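Local coordinates for protein metagenomic carboxyl esterase MGS0156 (PDB 5D8M) that acts as a carboxyl esterase, probably hydrolysing carboxylic ester bonds to release an acid and an alcohol, at residues A[46-49]-A[50-54]; A[106-109]-A[110-113]; A[128-132]-A[133-137]. All coordinates share one frame; numbering follows the deposited sequence.

Contact 1: A[46-49]-A[50-54]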
ATOM      1  N   ALA A  46      -9.506  -6.518 -20.251  1.00 18.46           N
ATOM      2  CA  ALA A  46     -10.062  -6.821 -21.567  1.00 23.57           C
ATOM      3  C   ALA A  46     -11.083  -7.952 -21.427  1.00 25.94           C
ATOM      4  O   ALA A  46     -12.074  -7.991 -22.145  1.00 27.13           O
ATOM      5  CB  ALA A  46      -8.963  -7.190 -22.574  1.00 22.72           C
ATOM      6  N   ASP A  47     -10.842  -8.859 -20.487  1.00 22.03           N
ATOM      7  CA  ASP A  47     -11.687 -10.046 -20.340  1.00 21.36           C
ATOM      8  C   ASP A  47     -13.003  -9.792 -19.583  1.00 21.72           C
ATOM      9  O   ASP A  47     -14.039 -10.314 -19.962  1.00 21.95           O
ATOM     10  CB  ASP A  47     -10.917 -11.162 -19.626  1.00 24.83           C
ATOM     11  CG  ASP A  47     -11.760 -12.422 -19.432  1.00 30.84           C
ATOM     12  OD1 ASP A  47     -11.835 -13.224 -20.385  1.00 38.68           O
ATOM     13  OD2 ASP A  47     -12.349 -12.614 -18.346  1.00 27.65           O
ATOM     14  N   HIS A  48     -12.964  -9.045 -18.484  1.00 21.11           N
ATOM     15  CA  HIS A  48     -14.189  -8.829 -17.711  1.00 21.21           C
ATOM     16  C   HIS A  48     -14.166  -7.504 -16.957  1.00 23.47           C
ATOM     17  O   HIS A  48     -14.769  -7.386 -15.894  1.00 24.92           O
ATOM     18  CB  HIS A  48     -14.443 -10.001 -16.735  1.00 23.08           C
ATOM     19  CG  HIS A  48     -13.307 -10.284 -15.789  1.00 21.87           C
ATOM     20  ND1 HIS A  48     -12.298 -11.183 -16.076  1.00 21.77           N
ATOM     21  CD2 HIS A  48     -13.044  -9.812 -14.544  1.00 20.91           C
ATOM     22  CE1 HIS A  48     -11.450 -11.230 -15.062  1.00 19.08           C
ATOM     23  NE2 HIS A  48     -11.885 -10.417 -14.114  1.00 17.92           N
ATOM     24  N   GLY A  49     -13.515  -6.498 -17.531  1.00 18.57           N
ATOM     25  CA  GLY A  49     -13.434  -5.197 -16.887  1.00 17.83           C
ATOM     26  C   GLY A  49     -14.705  -4.352 -16.951  1.00 24.03           C
ATOM     27  O   GLY A  49     -14.889  -3.459 -16.119  1.00 25.87           O
ATOM     28  N   ALA A  50     -15.582  -4.637 -17.913  1.00 20.49           N
ATOM     29  CA  ALA A  50     -16.660  -3.701 -18.262  1.00 24.77           C
ATOM     30  C   ALA A  50     -17.562  -3.302 -17.090  1.00 27.55           C
ATOM     31  O   ALA A  50     -17.962  -2.145 -16.991  1.00 29.58           O
ATOM     32  CB  ALA A  50     -17.511  -4.267 -19.396  1.00 25.85           C
ATOM     33  N   PHE A  51     -17.883  -4.229 -16.196  1.00 25.97           N
ATOM     34  CA  PHE A  51     -18.749  -3.852 -15.089  1.00 25.57           C
ATOM     35  C   PHE A  51     -18.014  -3.781 -13.768  1.00 25.40           C
ATOM     36  O   PHE A  51     -18.642  -3.793 -12.713  1.00 25.48           O
ATOM     37  CB  PHE A  51     -19.934  -4.818 -14.990  1.00 25.65           C
ATOM     38  CG  PHE A  51     -20.907  -4.657 -16.101  1.00 27.50           C
ATOM     39  CD1 PHE A  51     -21.879  -3.660 -16.048  1.00 28.30           C
ATOM     40  CD2 PHE A  51     -20.842  -5.467 -17.221  1.00 28.05           C
ATOM     41  CE1 PHE A  51     -22.780  -3.493 -17.089  1.00 26.91           C
ATOM     42  CE2 PHE A  51     -21.753  -5.301 -18.268  1.00 26.68           C
ATOM     43  CZ  PHE A  51     -22.712  -4.306 -18.198  1.00 26.98           C
ATOM     44  N   LEU A  52     -16.687  -3.694 -13.815  1.00 21.46           N
ATOM     45  CA  LEU A  52     -15.942  -3.516 -12.588  1.00 18.11           C
ATOM     46  C   LEU A  52     -15.896  -2.034 -12.263  1.00 19.73           C
ATOM     47  O   LEU A  52     -15.708  -1.214 -13.159  1.00 19.27           O
ATOM     48  CB  LEU A  52     -14.517  -4.082 -12.704  1.00 21.51           C
ATOM     49  CG  LEU A  52     -14.359  -5.577 -12.986  1.00 22.82           C
ATOM     50  CD1 LEU A  52     -12.878  -5.951 -12.991  1.00 24.27           C
ATOM     51  CD2 LEU A  52     -15.103  -6.380 -11.950  1.00 21.84           C
ATOM     52  N   PRO A  53     -16.092  -1.690 -10.985  1.00 19.74           N
ATOM     53  CA  PRO A  53     -15.963  -0.300 -10.538  1.00 24.77           C
ATOM     54  C   PRO A  53     -14.626   0.292 -10.955  1.00 23.39           C
ATOM     55  O   PRO A  53     -13.589  -0.389 -10.849  1.00 19.12           O
ATOM     56  CB  PRO A  53     -16.063  -0.407  -9.016  1.00 22.78           C
ATOM     57  CG  PRO A  53     -16.887  -1.637  -8.800  1.00 25.81           C
ATOM     58  CD  PRO A  53     -16.531  -2.591  -9.903  1.00 20.45           C
ATOM     59  N   GLY A  54     -14.655   1.540 -11.424  1.00 19.37           N
ATOM     60  CA  GLY A  54     -13.450   2.256 -11.793  1.00 14.41           C
ATOM     61  C   GLY A  54     -12.842   1.890 -13.143  1.00 19.15           C
ATOM     62  O   GLY A  54     -11.748   2.359 -13.465  1.00 16.94           O
TER
HETATM   63  O   HOH W   1     -17.316  -6.916 -15.419  1.00 29.37           O
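His48 O accepts a hydrogen bond from a water, 2.6 Å from the water oxygen to His48 O, and the same water accepts from Phe51 N, so one solvent molecule links the residue before the turn to the turn's third residue. Leu52 closes on the same carbonyl oxygen: Leu52 CG lies 3.4 Å from His48 O. Next along the chain, Leu52 N donates to Gly49 O at 2.9 Å, and this bond is nearly straight at the hydrogen (162°).

The side chains meet more loosely. With CG beside its own backbone N and anti to the carbonyl carbon (chi1 -61°), Leu52 turns its branch back over the chain, bringing CD1 to 4.0 Å from Gly49 CA and 4.2 Å from His48 CD2. The methyl meets the imidazole obliquely. Trimmed to an alanine, this position would probably lose its cover over His48 O and its touch on the ring, opening a gap beside Pro325 of helix 324-338.

The imidazole itself is fixed through both nitrogens. His48 ND1 donates to Asp47 OD2 at 2.7 Å, with the carboxylate oxygen in the ring plane and using its anti lone pair, while NE2 is hydrogen-bonded to Glu329. Acidic partners on both nitrogens would restrain the ring's rotation and probably favour its protonated form. Tyr117 also meets this ring.

The Gly49 to Leu52 bond closes a type I beta turn just beyond helix 34-48, at the protein surface; the turn leads the chain out of the helix, and the histidine just before it and the leucine that ends it reach helices 324-338 and 111-116.

Contact 2: A[106-109]-A[110-113]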
ATOM      1  N   LEU A 106     -10.791  -0.601   3.132  1.00 10.91           N
ATOM      2  CA  LEU A 106      -9.732  -0.927   2.183  1.00 12.23           C
ATOM      3  C   LEU A 106     -10.210  -1.893   1.085  1.00 13.56           C
ATOM      4  O   LEU A 106     -10.753  -2.953   1.380  1.00 11.81           O
ATOM      5  CB  LEU A 106      -8.532  -1.528   2.922  1.00  8.39           C
ATOM      6  CG  LEU A 106      -7.313  -1.866   2.043  1.00 12.47           C
ATOM      7  CD1 LEU A 106      -6.726  -0.636   1.461  1.00 11.24           C
ATOM      8  CD2 LEU A 106      -6.250  -2.639   2.831  1.00 12.04           C
ATOM      9  N   PHE A 107     -10.022  -1.499  -0.174  1.00 12.13           N
ATOM     10  CA  PHE A 107     -10.369  -2.333  -1.331  1.00 10.78           C
ATOM     11  C   PHE A 107     -11.795  -2.854  -1.313  1.00 14.07           C
ATOM     12  O   PHE A 107     -12.084  -3.928  -1.849  1.00 11.15           O
ATOM     13  CB  PHE A 107      -9.382  -3.511  -1.453  1.00 10.04           C
ATOM     14  CG  PHE A 107      -8.100  -3.139  -2.170  1.00 12.60           C
ATOM     15  CD1 PHE A 107      -8.136  -2.756  -3.498  1.00 14.74           C
ATOM     16  CD2 PHE A 107      -6.876  -3.166  -1.518  1.00 12.23           C
ATOM     17  CE1 PHE A 107      -6.987  -2.383  -4.168  1.00 14.60           C
ATOM     18  CE2 PHE A 107      -5.706  -2.811  -2.169  1.00 11.50           C
ATOM     19  CZ  PHE A 107      -5.750  -2.433  -3.499  1.00 15.44           C
ATOM     20  N   ASP A 108     -12.702  -2.106  -0.691  1.00 13.19           N
ATOM     21  CA  ASP A 108     -14.034  -2.665  -0.444  1.00 16.25           C
ATOM     22  C   ASP A 108     -14.761  -3.021  -1.737  1.00 18.26           C
ATOM     23  O   ASP A 108     -15.437  -4.044  -1.808  1.00 15.78           O
ATOM     24  CB  ASP A 108     -14.895  -1.690   0.365  1.00 14.41           C
ATOM     25  CG  ASP A 108     -15.893  -2.402   1.261  1.00 23.36           C
ATOM     26  OD1 ASP A 108     -15.551  -3.473   1.845  1.00 20.08           O
ATOM     27  OD2 ASP A 108     -17.011  -1.869   1.410  1.00 26.60           O
ATOM     28  N   ASP A 109     -14.629  -2.167  -2.750  1.00 16.05           N
ATOM     29  CA  ASP A 109     -15.310  -2.395  -4.013  1.00 17.99           C
ATOM     30  C   ASP A 109     -14.591  -3.426  -4.903  1.00 15.73           C
ATOM     31  O   ASP A 109     -15.110  -3.809  -5.949  1.00 18.30           O
ATOM     32  CB  ASP A 109     -15.484  -1.068  -4.758  1.00 19.00           C
ATOM     33  CG  ASP A 109     -14.149  -0.314  -5.006  1.00 22.61           C
ATOM     34  OD1 ASP A 109     -13.061  -0.641  -4.423  1.00 17.78           O
ATOM     35  OD2 ASP A 109     -14.233   0.657  -5.796  1.00 24.44           O
ATOM     36  N   ALA A 110     -13.417  -3.881  -4.475  1.00 11.22           N
ATOM     37  CA  ALA A 110     -12.649  -4.893  -5.212  1.00 13.41           C
ATOM     38  C   ALA A 110     -12.855  -6.334  -4.722  1.00 14.43           C
ATOM     39  O   ALA A 110     -12.542  -7.287  -5.422  1.00 12.77           O
ATOM     40  CB  ALA A 110     -11.154  -4.560  -5.148  1.00 12.73           C
ATOM     41  N   ARG A 111     -13.352  -6.494  -3.507  1.00 18.03           N
ATOM     42  CA  ARG A 111     -13.453  -7.827  -2.917  1.00 15.85           C
ATOM     43  C   ARG A 111     -14.483  -8.761  -3.580  1.00 12.90           C
ATOM     44  O   ARG A 111     -14.194  -9.952  -3.698  1.00 14.42           O
ATOM     45  CB  ARG A 111     -13.716  -7.692  -1.419  1.00 16.00           C
ATOM     46  CG  ARG A 111     -12.526  -6.974  -0.732  1.00 14.25           C
ATOM     47  CD  ARG A 111     -12.834  -6.650   0.713  1.00 14.02           C
ATOM     48  NE  ARG A 111     -12.945  -7.869   1.515  1.00 17.13           N
ATOM     49  CZ  ARG A 111     -13.291  -7.890   2.805  1.00 18.56           C
ATOM     50  NH1 ARG A 111     -13.569  -6.749   3.445  1.00 14.72           N
ATOM     51  NH2 ARG A 111     -13.371  -9.050   3.452  1.00 18.10           N
ATOM     52  N   PRO A 112     -15.642  -8.246  -4.052  1.00 15.17           N
ATOM     53  CA  PRO A 112     -16.502  -9.172  -4.811  1.00 19.06           C
ATOM     54  C   PRO A 112     -15.805  -9.785  -6.040  1.00 19.24           C
ATOM     55  O   PRO A 112     -15.980 -10.983  -6.310  1.00 18.83           O
ATOM     56  CB  PRO A 112     -17.674  -8.288  -5.238  1.00 19.98           C
ATOM     57  CG  PRO A 112     -17.762  -7.250  -4.141  1.00 20.37           C
ATOM     58  CD  PRO A 112     -16.325  -6.956  -3.807  1.00 18.88           C
ATOM     59  N   ASP A 113     -15.011  -8.993  -6.758  1.00 16.79           N
ATOM     60  CA  ASP A 113     -14.399  -9.511  -7.970  1.00 17.19           C
ATOM     61  C   ASP A 113     -13.355 -10.569  -7.648  1.00 15.44           C
ATOM     62  O   ASP A 113     -13.282 -11.583  -8.321  1.00 16.66           O
ATOM     63  CB  ASP A 113     -13.752  -8.412  -8.809  1.00 19.33           C
ATOM     64  CG  ASP A 113     -12.931  -8.983  -9.973  1.00 23.81           C
ATOM     65  OD1 ASP A 113     -13.548  -9.332 -11.012  1.00 20.29           O
ATOM     66  OD2 ASP A 113     -11.680  -9.085  -9.840  1.00 19.06           O
TER
HETATM   67  O   HOH W   2     -13.023  -4.017   2.677  1.00 17.41           O
HETATM   68  O   HOH W   3     -15.376  -6.153  -7.306  1.00 15.59           O
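Phe107 O serves two backbone donors: Ala110 N at 2.9 Å, with an N-H...O angle of 147°, and Arg111 N at 3.3 Å in a weak, strongly bent bond. Arg111 CG packs against the same oxygen, 3.3 Å from Phe107 O, and Ala110 CB touches Phe107 CD1 at 3.9 Å.

Two waters complete part of the network. One donates to Leu106 O and to Asp108 OD1 (2.7 Å from the water oxygen) and accepts from Arg111 NH1, lying in the guanidinium plane at its edge. It therefore mediates between opposite charges that stop short of a salt bridge, Asp108 OD1 and Arg111 NH1 being 4.1 Å apart. The bend at chi3 (67°) carries the guanidinium to that water, while NE is bound by Thr121. The carboxylate of Asp109 instead forms a salt bridge with Arg324.

Pro112 has no N-H to offer; its CD rests 3.6 Å from Asp108 O. The second water donates to Asp109 O and accepts from Asp113 N, which also makes a weak bond to Ala110 O. The Ala110 N to Phe107 O bond closes a turn leading into helix 111-116, and Pro112 sits in that helix's first turn, where proline is readily accommodated.

Contact 3: A[128-132]-A[133-137]; sequences GRWGS and ARNAA
Trp130 carries the guanidinium of Arg134 flat on one face of its indole, while Asn135 OD1 lies at the ring's edge, near its plane. The two planes differ by only 2° and the group centres lie 3.6 Å apart, which together establish a parallel stack. Arg134 CZ is 3.6 Å from the centroid of the six-membered ring and 14° off its normal, the geometry of a cation-pi contact. On the same face Arg134 CD adds a CH-pi contact, 3.5 Å from Trp130 CE3.

The torsions explain the overlap: Arg134 CG stands anti to the backbone N (chi1 -172°), and the chain then runs extended to NE, laying its aliphatic part and its charged end along the indole. Asn135 OD1 approaches Trp130 CB at 3.8 Å, but the polar bonds of this amide go to Gly127 N through OD1 and to Asp163 through ND2.

Gly131 occupies the N-cap of helix 132-143. Asn135 N donates to Gly131 O at 3.2 Å and Ala136 N to Ser132 O at 2.8 Å, so the i to i+4 bonding starts at the carbonyl of the residue after Trp130. Ser132 OG is bound by Asp163 of helix 159-170.

Since Trp130 NE1 is hydrogen-bonded to Pro215 O, the indole is anchored at its edge and offers its pi face to Arg134; the contact probably derives its stability from the arginine charge and from dispersion together.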
ATOM      1  N   GLY A 128      -6.174   3.238  13.646  1.00 15.86           N
ATOM      2  CA  GLY A 128      -5.902   4.335  12.733  1.00 13.45           C
ATOM      3  C   GLY A 128      -4.926   5.353  13.314  1.00 14.59           C
ATOM      4  O   GLY A 128      -4.236   6.053  12.567  1.00 14.49           O
ATOM      5  N   ARG A 129      -4.877   5.445  14.644  1.00 10.98           N
ATOM      6  CA  ARG A 129      -3.996   6.391  15.308  1.00 11.30           C
ATOM      7  C   ARG A 129      -2.941   5.722  16.206  1.00 13.91           C
ATOM      8  O   ARG A 129      -2.399   6.352  17.116  1.00 15.84           O
ATOM      9  CB  ARG A 129      -4.845   7.374  16.119  1.00 12.15           C
ATOM     10  CG  ARG A 129      -5.870   8.113  15.254  1.00 14.23           C
ATOM     11  CD  ARG A 129      -6.462   9.285  15.999  1.00 19.43           C
ATOM     12  NE  ARG A 129      -7.533   8.890  16.910  1.00 19.66           N
ATOM     13  CZ  ARG A 129      -8.195   9.746  17.679  1.00 17.01           C
ATOM     14  NH1 ARG A 129      -9.169   9.326  18.474  1.00 19.39           N
ATOM     15  NH2 ARG A 129      -7.873  11.026  17.667  1.00 17.09           N
ATOM     16  N   TRP A 130      -2.637   4.455  15.937  1.00 12.68           N
ATOM     17  CA  TRP A 130      -1.723   3.679  16.780  1.00 15.24           C
ATOM     18  C   TRP A 130      -0.394   3.400  16.075  1.00 16.25           C
ATOM     19  O   TRP A 130      -0.354   3.379  14.862  1.00 13.59           O
ATOM     20  CB  TRP A 130      -2.372   2.353  17.170  1.00 11.64           C
ATOM     21  CG  TRP A 130      -3.479   2.509  18.197  1.00 14.38           C
ATOM     22  CD1 TRP A 130      -3.828   3.643  18.874  1.00 15.90           C
ATOM     23  CD2 TRP A 130      -4.347   1.476  18.672  1.00 12.90           C
ATOM     24  NE1 TRP A 130      -4.869   3.378  19.745  1.00 14.60           N
ATOM     25  CE2 TRP A 130      -5.200   2.051  19.635  1.00 13.77           C
ATOM     26  CE3 TRP A 130      -4.492   0.124  18.368  1.00 14.66           C
ATOM     27  CZ2 TRP A 130      -6.185   1.315  20.295  1.00 16.84           C
ATOM     28  CZ3 TRP A 130      -5.477  -0.604  19.024  1.00 15.88           C
ATOM     29  CH2 TRP A 130      -6.297  -0.012  19.982  1.00 16.44           C
ATOM     30  N   GLY A 131       0.669   3.136  16.841  1.00 17.33           N
ATOM     31  CA  GLY A 131       1.983   2.884  16.273  1.00 16.02           C
ATOM     32  C   GLY A 131       2.067   1.501  15.637  1.00 15.69           C
ATOM     33  O   GLY A 131       1.188   0.654  15.826  1.00 14.18           O
ATOM     34  N   SER A 132       3.127   1.272  14.872  1.00 13.99           N
ATOM     35  CA  SER A 132       3.297   0.005  14.170  1.00 14.09           C
ATOM     36  C   SER A 132       3.438  -1.215  15.100  1.00 16.69           C
ATOM     37  O   SER A 132       2.935  -2.272  14.772  1.00 14.55           O
ATOM     38  CB  SER A 132       4.505   0.091  13.248  1.00 13.54           C
ATOM     39  OG  SER A 132       4.180   0.886  12.126  1.00 20.26           O
ATOM     40  N   ALA A 133       4.108  -1.073  16.248  1.00 15.77           N
ATOM     41  CA  ALA A 133       4.248  -2.205  17.158  1.00 17.00           C
ATOM     42  C   ALA A 133       2.894  -2.683  17.688  1.00 18.64           C
ATOM     43  O   ALA A 133       2.623  -3.891  17.754  1.00 16.31           O
ATOM     44  CB  ALA A 133       5.170  -1.857  18.322  1.00 21.34           C
ATOM     45  N   ARG A 134       2.053  -1.734  18.081  1.00 15.57           N
ATOM     46  CA  ARG A 134       0.737  -2.079  18.575  1.00 15.72           C
ATOM     47  C   ARG A 134      -0.124  -2.745  17.470  1.00 14.84           C
ATOM     48  O   ARG A 134      -0.833  -3.726  17.724  1.00 13.10           O
ATOM     49  CB  ARG A 134       0.048  -0.836  19.133  1.00 17.04           C
ATOM     50  CG  ARG A 134      -1.255  -1.171  19.836  1.00 19.68           C
ATOM     51  CD  ARG A 134      -1.785   0.001  20.636  1.00 19.92           C
ATOM     52  NE  ARG A 134      -2.870  -0.401  21.535  1.00 24.74           N
ATOM     53  CZ  ARG A 134      -3.476   0.437  22.372  1.00 27.90           C
ATOM     54  NH1 ARG A 134      -3.114   1.713  22.402  1.00 25.20           N
ATOM     55  NH2 ARG A 134      -4.441   0.005  23.172  1.00 32.49           N
ATOM     56  N   ASN A 135      -0.032  -2.239  16.243  1.00 12.30           N
ATOM     57  CA  ASN A 135      -0.805  -2.812  15.138  1.00 13.72           C
ATOM     58  C   ASN A 135      -0.257  -4.155  14.682  1.00 12.03           C
ATOM     59  O   ASN A 135      -1.014  -5.023  14.256  1.00 11.55           O
ATOM     60  CB  ASN A 135      -0.856  -1.842  13.956  1.00 14.10           C
ATOM     61  CG  ASN A 135      -1.853  -0.733  14.181  1.00 15.49           C
ATOM     62  OD1 ASN A 135      -2.657  -0.799  15.101  1.00 15.17           O
ATOM     63  ND2 ASN A 135      -1.829   0.275  13.330  1.00 15.08           N
ATOM     64  N   ALA A 136       1.057  -4.315  14.764  1.00 11.88           N
ATOM     65  CA  ALA A 136       1.704  -5.590  14.456  1.00 12.04           C
ATOM     66  C   ALA A 136       1.161  -6.710  15.344  1.00 13.61           C
ATOM     67  O   ALA A 136       0.983  -7.839  14.886  1.00 13.65           O
ATOM     68  CB  ALA A 136       3.216  -5.471  14.619  1.00 12.19           C
ATOM     69  N   ALA A 137       0.906  -6.411  16.616  1.00 12.89           N
ATOM     70  CA  ALA A 137       0.360  -7.434  17.499  1.00 17.41           C
ATOM     71  C   ALA A 137      -1.079  -7.800  17.104  1.00 17.59           C
ATOM     72  O   ALA A 137      -1.490  -8.960  17.204  1.00 16.53           O
ATOM     73  CB  ALA A 137       0.435  -6.982  18.961  1.00 18.95           C
TER

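The three contacts follow in series along the chain, each where a helix meets a loop: contact 1 after helix 34-48, contact 2 entering helix 111-116, contact 3 entering helix 132-143. Contacts 1 and 2, with centres 13 Å apart, touch: Leu52 CD2 reaches Asp113 OD1 at 3.5 Å, and Pro53 packs on Asp109. Both also lean on helix 324-338, so two early parts of the chain pack against a helix near its C-terminus. Contact 3 stands apart, its centre about 24 Å from that of contact 2 and about 35 Å from that of contact 1, which lies on the opposite side of the chain's centre. Helices 111-116 and 132-143 flank strand 120-123, an edge of the parallel sheet, in sequence, an alpha/beta layout consistent with an esterase of the alpha/beta-hydrolase type.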